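Local coordinates for beta-lactamase (Serratia marcescens, PDB 5GS8), which probably hydrolyses the amide bond of beta-lactam antibiotics to give substituted beta-amino acids, as a member of the class A serine beta-lactamases, at residues Thr107-Asp112 against Ile193-Gly198; Phe187-Met192 against Val211-Thr216. All coordinates share one frame; numbering follows the deposited sequence. Where two conformers were deposited one is given.

Contact 1. Residues Thr107-Asp112 against Ile193-Gly198; sequences TVSHSD and IETTTG. With NA (sodium ion), chain L; NA (sodium ion), chain Q; NA (sodium ion), chain H; SO4 (sulfate ion), chain C.
The imidazole of His110 is overlapped by the hydroxyl of Thr196, whose OG1 lies over one ring face, displaced toward the rim and 3.3 Å from CD2. With chi1 at 58°, that hydroxyl sits between its backbone N and carbonyl carbon, while CG2 passes NE2 at 3.9 Å; a small branched threonine can thus offer both an oxygen and a methyl to the ring. His110 also packs on Asp89 of the second subunit. The two backbones are joined by Thr196 N, which donates to Ser109 O at 3.0 Å in a nearly straight bond (164°). The same oxygen receives a CA-H...O contact from Thr195. Ser109 is small enough to let the chains come close, and its OG is held by Thr191 O. Water extends the grip: one molecule joins Val108 O to Thr197 OG1, and another links Ser109 OG with Glu194 OE1 at the solvent-facing end. At the inner end, Ser111 OG binds sulfate O2 at 2.7 Å and also meets Lys215 NZ, while Thr197 OG1 pairs with Thr216. The sulfate is further bonded to Ser47, the serine of an SxxK pattern. Ser111 matches the serine of the SDN motif of class A beta-lactamases, so this contact probably forms one wall of the active-site cleft.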
loop_
_atom_site.group_PDB
_atom_site.type_symbol
_atom_site.label_atom_id
_atom_site.label_comp_id
_atom_site.label_asym_id
_atom_site.label_seq_id
_atom_site.Cartn_x
_atom_site.Cartn_y
_atom_site.Cartn_z
ATOM N N THR A 107 -1.996 -7.134 -10.978
ATOM C CA THR A 107 -3.310 -6.750 -10.396
ATOM C C THR A 107 -3.990 -7.948 -9.729
ATOM O O THR A 107 -4.613 -7.822 -8.673
ATOM C CB THR A 107 -4.189 -6.132 -11.494
ATOM O OG1 THR A 107 -3.535 -4.954 -12.020
ATOM C CG2 THR A 107 -5.525 -5.735 -10.944
ATOM N N VAL A 108 -3.937 -9.106 -10.363
ATOM C CA VAL A 108 -4.616 -10.276 -9.867
ATOM C C VAL A 108 -3.731 -11.011 -8.877
ATOM O O VAL A 108 -4.088 -11.186 -7.707
ATOM C CB VAL A 108 -5.042 -11.216 -11.004
ATOM C CG1 VAL A 108 -5.636 -12.518 -10.459
ATOM C CG2 VAL A 108 -6.042 -10.530 -11.907
ATOM N N SER A 109 -2.587 -11.505 -9.344
ATOM C CA SER A 109 -1.732 -12.367 -8.465
ATOM C C SER A 109 -1.153 -11.612 -7.275
ATOM O O SER A 109 -0.945 -12.210 -6.231
ATOM C CB SER A 109 -0.548 -12.988 -9.251
ATOM O OG SER A 109 -1.039 -13.668 -10.414
ATOM N N HIS A 110 -0.809 -10.336 -7.464
ATOM C CA HIS A 110 -0.223 -9.528 -6.415
ATOM C C HIS A 110 -1.150 -8.420 -5.922
ATOM O O HIS A 110 -0.747 -7.591 -5.118
ATOM C CB HIS A 110 1.130 -8.973 -6.905
ATOM C CG HIS A 110 2.225 -9.995 -6.988
ATOM N ND1 HIS A 110 2.366 -10.889 -8.029
ATOM C CD2 HIS A 110 3.216 -10.285 -6.110
ATOM C CE1 HIS A 110 3.377 -11.705 -7.783
ATOM N NE2 HIS A 110 3.915 -11.352 -6.628
ATOM N N SER A 111 -2.379 -8.409 -6.404
ATOM C CA SER A 111 -3.403 -7.483 -5.904
ATOM C C SER A 111 -3.039 -6.008 -6.052
ATOM O O SER A 111 -3.502 -5.152 -5.273
ATOM C CB SER A 111 -3.769 -7.815 -4.457
ATOM O OG SER A 111 -5.117 -7.432 -4.230
ATOM N N ASP A 112 -2.300 -5.637 -7.088
ATOM C CA ASP A 112 -1.877 -4.257 -7.222
ATOM C C ASP A 112 -3.033 -3.275 -7.265
ATOM O O ASP A 112 -3.928 -3.385 -8.101
ATOM C CB ASP A 112 -0.998 -4.086 -8.457
ATOM C CG ASP A 112 -0.145 -2.865 -8.360
ATOM O OD1 ASP A 112 -0.677 -1.765 -8.546
ATOM O OD2 ASP A 112 1.026 -2.981 -8.013
ATOM N N ILE A 193 -3.799 -19.096 -10.008
ATOM C CA ILE A 193 -3.009 -20.060 -9.262
ATOM C C ILE A 193 -1.684 -19.452 -8.768
ATOM O O ILE A 193 -1.180 -19.766 -7.684
ATOM C CB ILE A 193 -2.745 -21.335 -10.102
ATOM C CG1 ILE A 193 -4.056 -21.984 -10.532
ATOM C CG2 ILE A 193 -1.809 -22.264 -9.345
ATOM C CD1 ILE A 193 -3.903 -23.089 -11.569
ATOM N N GLU A 194 -1.133 -18.515 -9.541
ATOM C CA GLU A 194 0.123 -17.853 -9.228
ATOM C C GLU A 194 -0.054 -16.805 -8.117
ATOM O O GLU A 194 0.940 -16.217 -7.678
ATOM C CB GLU A 194 0.630 -17.185 -10.504
ATOM C CG GLU A 194 1.225 -18.192 -11.491
ATOM C CD GLU A 194 1.516 -17.653 -12.896
ATOM O OE1 GLU A 194 1.205 -16.494 -13.213
ATOM O OE2 GLU A 194 2.125 -18.429 -13.699
ATOM N N THR A 195 -1.288 -16.519 -7.713
ATOM C CA THR A 195 -1.486 -15.554 -6.632
ATOM C C THR A 195 -0.583 -15.805 -5.434
ATOM O O THR A 195 -0.485 -16.959 -4.950
ATOM C CB THR A 195 -2.975 -15.582 -6.206
ATOM O OG1 THR A 195 -3.759 -15.097 -7.300
ATOM C CG2 THR A 195 -3.230 -14.773 -4.944
ATOM N N THR A 196 0.023 -14.741 -4.929
ATOM C CA THR A 196 0.893 -14.854 -3.767
ATOM C C THR A 196 0.316 -14.272 -2.489
ATOM O O THR A 196 0.848 -14.526 -1.398
ATOM C CB THR A 196 2.245 -14.184 -3.988
ATOM O OG1 THR A 196 2.064 -12.819 -4.308
ATOM C CG2 THR A 196 2.944 -14.823 -5.169
ATOM N N THR A 197 -0.741 -13.480 -2.596
ATOM C CA THR A 197 -1.390 -12.944 -1.419
ATOM C C THR A 197 -2.224 -14.021 -0.741
ATOM O O THR A 197 -2.494 -15.099 -1.293
ATOM C CB THR A 197 -2.260 -11.733 -1.766
ATOM O OG1 THR A 197 -3.336 -12.163 -2.632
ATOM C CG2 THR A 197 -1.440 -10.663 -2.471
ATOM N N GLY A 198 -2.542 -13.764 0.512
ATOM C CA GLY A 198 -3.393 -14.643 1.294
ATOM C C GLY A 198 -2.994 -16.080 1.391
ATOM O O GLY A 198 -3.832 -16.955 1.413
HETATM NA NA NA L . -1.609 -17.596 -2.123
HETATM NA NA NA Q . -2.134 -19.347 -4.996
HETATM NA NA NA H . -5.422 -18.745 -0.037
HETATM S S SO4 C . -5.757 -7.541 -0.921
HETATM O O1 SO4 C . -6.936 -6.556 -0.778
HETATM O O2 SO4 C . -4.723 -6.764 -1.661
HETATM O O3 SO4 C . -6.183 -8.749 -1.661
HETATM O O4 SO4 C . -5.177 -7.970 0.288
HETATM O O HOH W 1 -4.591 -11.754 -5.004
HETATM O O HOH W 2 1.029 -14.000 -12.221
HETATM O O HOH W 3 4.840 -12.087 -3.674
HETATM O O HOH W 4 0.999 -18.791 -2.149
#

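Contact 2. Residues Phe187-Met192 against Val211-Thr216; sequences FLLNTM and VVAHKT. With NA (sodium ion), chain L; SO4 (sulfate ion), chain C.
Helix 187-192 meets strand 212-216 at 77°, nearly crosswise, with the two axes 7.0 Å apart at their closest, and His214 N donates to Met192 O at 3.0 Å. The donor stands above the carbonyl plane, 61° out of it, and Ala213 CA brings a CA-H...O contact to the same oxygen. Thr195 OG1 lies within hydrogen-bonding range of both this buried carbonyl and His214 O, and its single proton can serve one at a time. Ala213 suits the crossing because its side chain ends at CB: that methyl meets Met192 CB at 3.8 Å and Leu189 CD1 at 3.6 Å, so the helix can lie close to the strand. Leu189 has CG anti to its backbone N (chi1 -179°), so that its CD1 end reaches the alanine methyl. Past the crossing, the CB of His214 points away from the helix; in its ring, NE2 binds a sodium ion at 2.8 Å in the ring plane, and ND1 is held by Asp232. Farther along, Thr216 OG1 donates to sulfate O3, while Lys215 NZ bonds Thr216 O. Leu188 and Met192 continue the apolar layer onto helices 49-64 and 164-175, Phe187 rests on helix 100-109, and strand 212-218, at the edge of the five-stranded antiparallel sheet, pairs with strand 227-237.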
loop_
_atom_site.group_PDB
_atom_site.type_symbol
_atom_site.label_atom_id
_atom_site.label_comp_id
_atom_site.label_asym_id
_atom_site.label_seq_id
_atom_site.Cartn_x
_atom_site.Cartn_y
_atom_site.Cartn_z
ATOM N N PHE A 187 -5.022 -18.108 -19.380
ATOM C CA PHE A 187 -4.165 -17.079 -18.809
ATOM C C PHE A 187 -4.637 -16.603 -17.449
ATOM O O PHE A 187 -3.853 -16.554 -16.480
ATOM C CB PHE A 187 -4.061 -15.898 -19.768
ATOM C CG PHE A 187 -3.335 -14.712 -19.198
ATOM C CD1 PHE A 187 -1.979 -14.737 -19.048
ATOM C CD2 PHE A 187 -4.015 -13.559 -18.849
ATOM C CE1 PHE A 187 -1.296 -13.632 -18.547
ATOM C CE2 PHE A 187 -3.331 -12.458 -18.346
ATOM C CZ PHE A 187 -1.991 -12.509 -18.162
ATOM N N LEU A 188 -5.917 -16.338 -17.335
ATOM C CA LEU A 188 -6.429 -15.857 -16.053
ATOM C C LEU A 188 -6.368 -16.962 -15.008
ATOM O O LEU A 188 -6.058 -16.701 -13.824
ATOM C CB LEU A 188 -7.838 -15.355 -16.199
ATOM C CG LEU A 188 -8.487 -14.761 -14.949
ATOM C CD1 LEU A 188 -7.611 -13.658 -14.355
ATOM C CD2 LEU A 188 -9.871 -14.224 -15.208
ATOM N N LEU A 189 -6.637 -18.210 -15.417
ATOM C CA LEU A 189 -6.548 -19.320 -14.448
ATOM C C LEU A 189 -5.118 -19.465 -13.930
ATOM O O LEU A 189 -4.886 -19.603 -12.724
ATOM C CB LEU A 189 -7.092 -20.622 -15.055
ATOM C CG LEU A 189 -7.059 -21.832 -14.106
ATOM C CD1 LEU A 189 -7.844 -21.553 -12.842
ATOM C CD2 LEU A 189 -7.617 -23.060 -14.798
ATOM N N ASN A 190 -4.117 -19.444 -14.825
ATOM C CA ASN A 190 -2.741 -19.522 -14.392
ATOM C C ASN A 190 -2.428 -18.378 -13.430
ATOM O O ASN A 190 -1.800 -18.584 -12.396
ATOM C CB ASN A 190 -1.799 -19.459 -15.591
ATOM C CG ASN A 190 -1.635 -20.792 -16.288
ATOM O OD1 ASN A 190 -1.734 -21.858 -15.682
ATOM N ND2 ASN A 190 -1.354 -20.731 -17.572
ATOM N N THR A 191 -2.916 -17.190 -13.771
ATOM C CA THR A 191 -2.657 -16.000 -12.973
ATOM C C THR A 191 -3.243 -16.157 -11.542
ATOM O O THR A 191 -2.554 -15.854 -10.530
ATOM C CB THR A 191 -3.227 -14.785 -13.698
ATOM O OG1 THR A 191 -2.566 -14.632 -14.977
ATOM C CG2 THR A 191 -3.019 -13.552 -12.912
ATOM N N MET A 192 -4.426 -16.765 -11.449
ATOM C CA MET A 192 -5.065 -17.023 -10.168
ATOM C C MET A 192 -4.401 -18.091 -9.339
ATOM O O MET A 192 -4.346 -18.004 -8.102
ATOM C CB MET A 192 -6.531 -17.349 -10.378
ATOM C CG MET A 192 -7.313 -16.126 -10.850
ATOM S SD MET A 192 -9.011 -16.519 -11.258
ATOM C CE MET A 192 -9.677 -16.869 -9.613
ATOM N N VAL A 211 -3.789 -27.244 -5.374
ATOM C CA VAL A 211 -3.961 -26.158 -6.354
ATOM C C VAL A 211 -5.145 -25.296 -5.916
ATOM O O VAL A 211 -6.294 -25.780 -5.838
ATOM C CB VAL A 211 -4.236 -26.647 -7.786
ATOM C CG1 VAL A 211 -4.383 -25.468 -8.732
ATOM C CG2 VAL A 211 -3.100 -27.550 -8.243
ATOM N N VAL A 212 -4.858 -24.003 -5.694
ATOM C CA VAL A 212 -5.886 -23.037 -5.274
ATOM C C VAL A 212 -5.743 -21.792 -6.147
ATOM O O VAL A 212 -4.741 -21.092 -6.093
ATOM C CB VAL A 212 -5.725 -22.665 -3.804
ATOM C CG1 VAL A 212 -6.808 -21.652 -3.408
ATOM C CG2 VAL A 212 -5.771 -23.930 -2.929
ATOM N N ALA A 213 -6.682 -21.659 -7.072
ATOM C CA ALA A 213 -6.725 -20.512 -7.992
ATOM C C ALA A 213 -7.601 -19.471 -7.323
ATOM O O ALA A 213 -8.793 -19.690 -7.161
ATOM C CB ALA A 213 -7.362 -20.943 -9.313
ATOM N N HIS A 214 -6.999 -18.399 -6.823
ATOM C CA HIS A 214 -7.761 -17.523 -5.944
ATOM C C HIS A 214 -7.402 -16.070 -6.029
ATOM O O HIS A 214 -6.387 -15.682 -6.582
ATOM C CB HIS A 214 -7.651 -18.008 -4.495
ATOM C CG HIS A 214 -6.315 -17.770 -3.852
ATOM N ND1 HIS A 214 -6.131 -16.861 -2.838
ATOM C CD2 HIS A 214 -5.091 -18.294 -4.109
ATOM C CE1 HIS A 214 -4.860 -16.836 -2.484
ATOM N NE2 HIS A 214 -4.197 -17.684 -3.261
ATOM N N LYS A 215 -8.268 -15.269 -5.420
ATOM C CA LYS A 215 -8.092 -13.818 -5.290
ATOM C C LYS A 215 -8.544 -13.334 -3.928
ATOM O O LYS A 215 -9.666 -13.586 -3.525
ATOM C CB LYS A 215 -8.867 -13.076 -6.375
ATOM C CG LYS A 215 -8.706 -11.571 -6.345
ATOM C CD LYS A 215 -7.361 -11.127 -6.903
ATOM C CE LYS A 215 -6.901 -9.782 -6.367
ATOM N NZ LYS A 215 -6.494 -9.849 -4.940
ATOM N N THR A 216 -7.640 -12.668 -3.218
ATOM C CA THR A 216 -7.924 -12.154 -1.894
ATOM C C THR A 216 -8.627 -10.794 -1.960
ATOM O O THR A 216 -8.610 -10.098 -2.983
ATOM C CB THR A 216 -6.580 -12.012 -1.118
ATOM O OG1 THR A 216 -5.691 -11.223 -1.891
ATOM C CG2 THR A 216 -6.000 -13.343 -0.903
HETATM NA NA NA L . -1.609 -17.596 -2.123
HETATM S S SO4 C . -5.757 -7.541 -0.921
HETATM O O1 SO4 C . -6.936 -6.556 -0.778
HETATM O O2 SO4 C . -4.723 -6.764 -1.661
HETATM O O3 SO4 C . -6.183 -8.749 -1.661
HETATM O O4 SO4 C . -5.177 -7.970 0.288
HETATM O O HOH W 4 0.999 -18.791 -2.149
#

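From the N terminus, the chain first supplies the end of helix 100-109 and the turn after it, runs through a largely helical stretch, and enters helix 182-193. Residues 187-192 of that helix open contact 2 before 193-198 close contact 1, a loop of 80 intervening residues; strand 212-218 then closes contact 2 after only 18. The two loops therefore cross. Contact 1 ties parts of the helical region to each other, whereas contact 2 fastens that region to the edge of the five-stranded sheet. Their centres are 8 Å apart, and both reach the same sulfate and one shared sodium ion, placing the two at the junction of the helical and sheet regions.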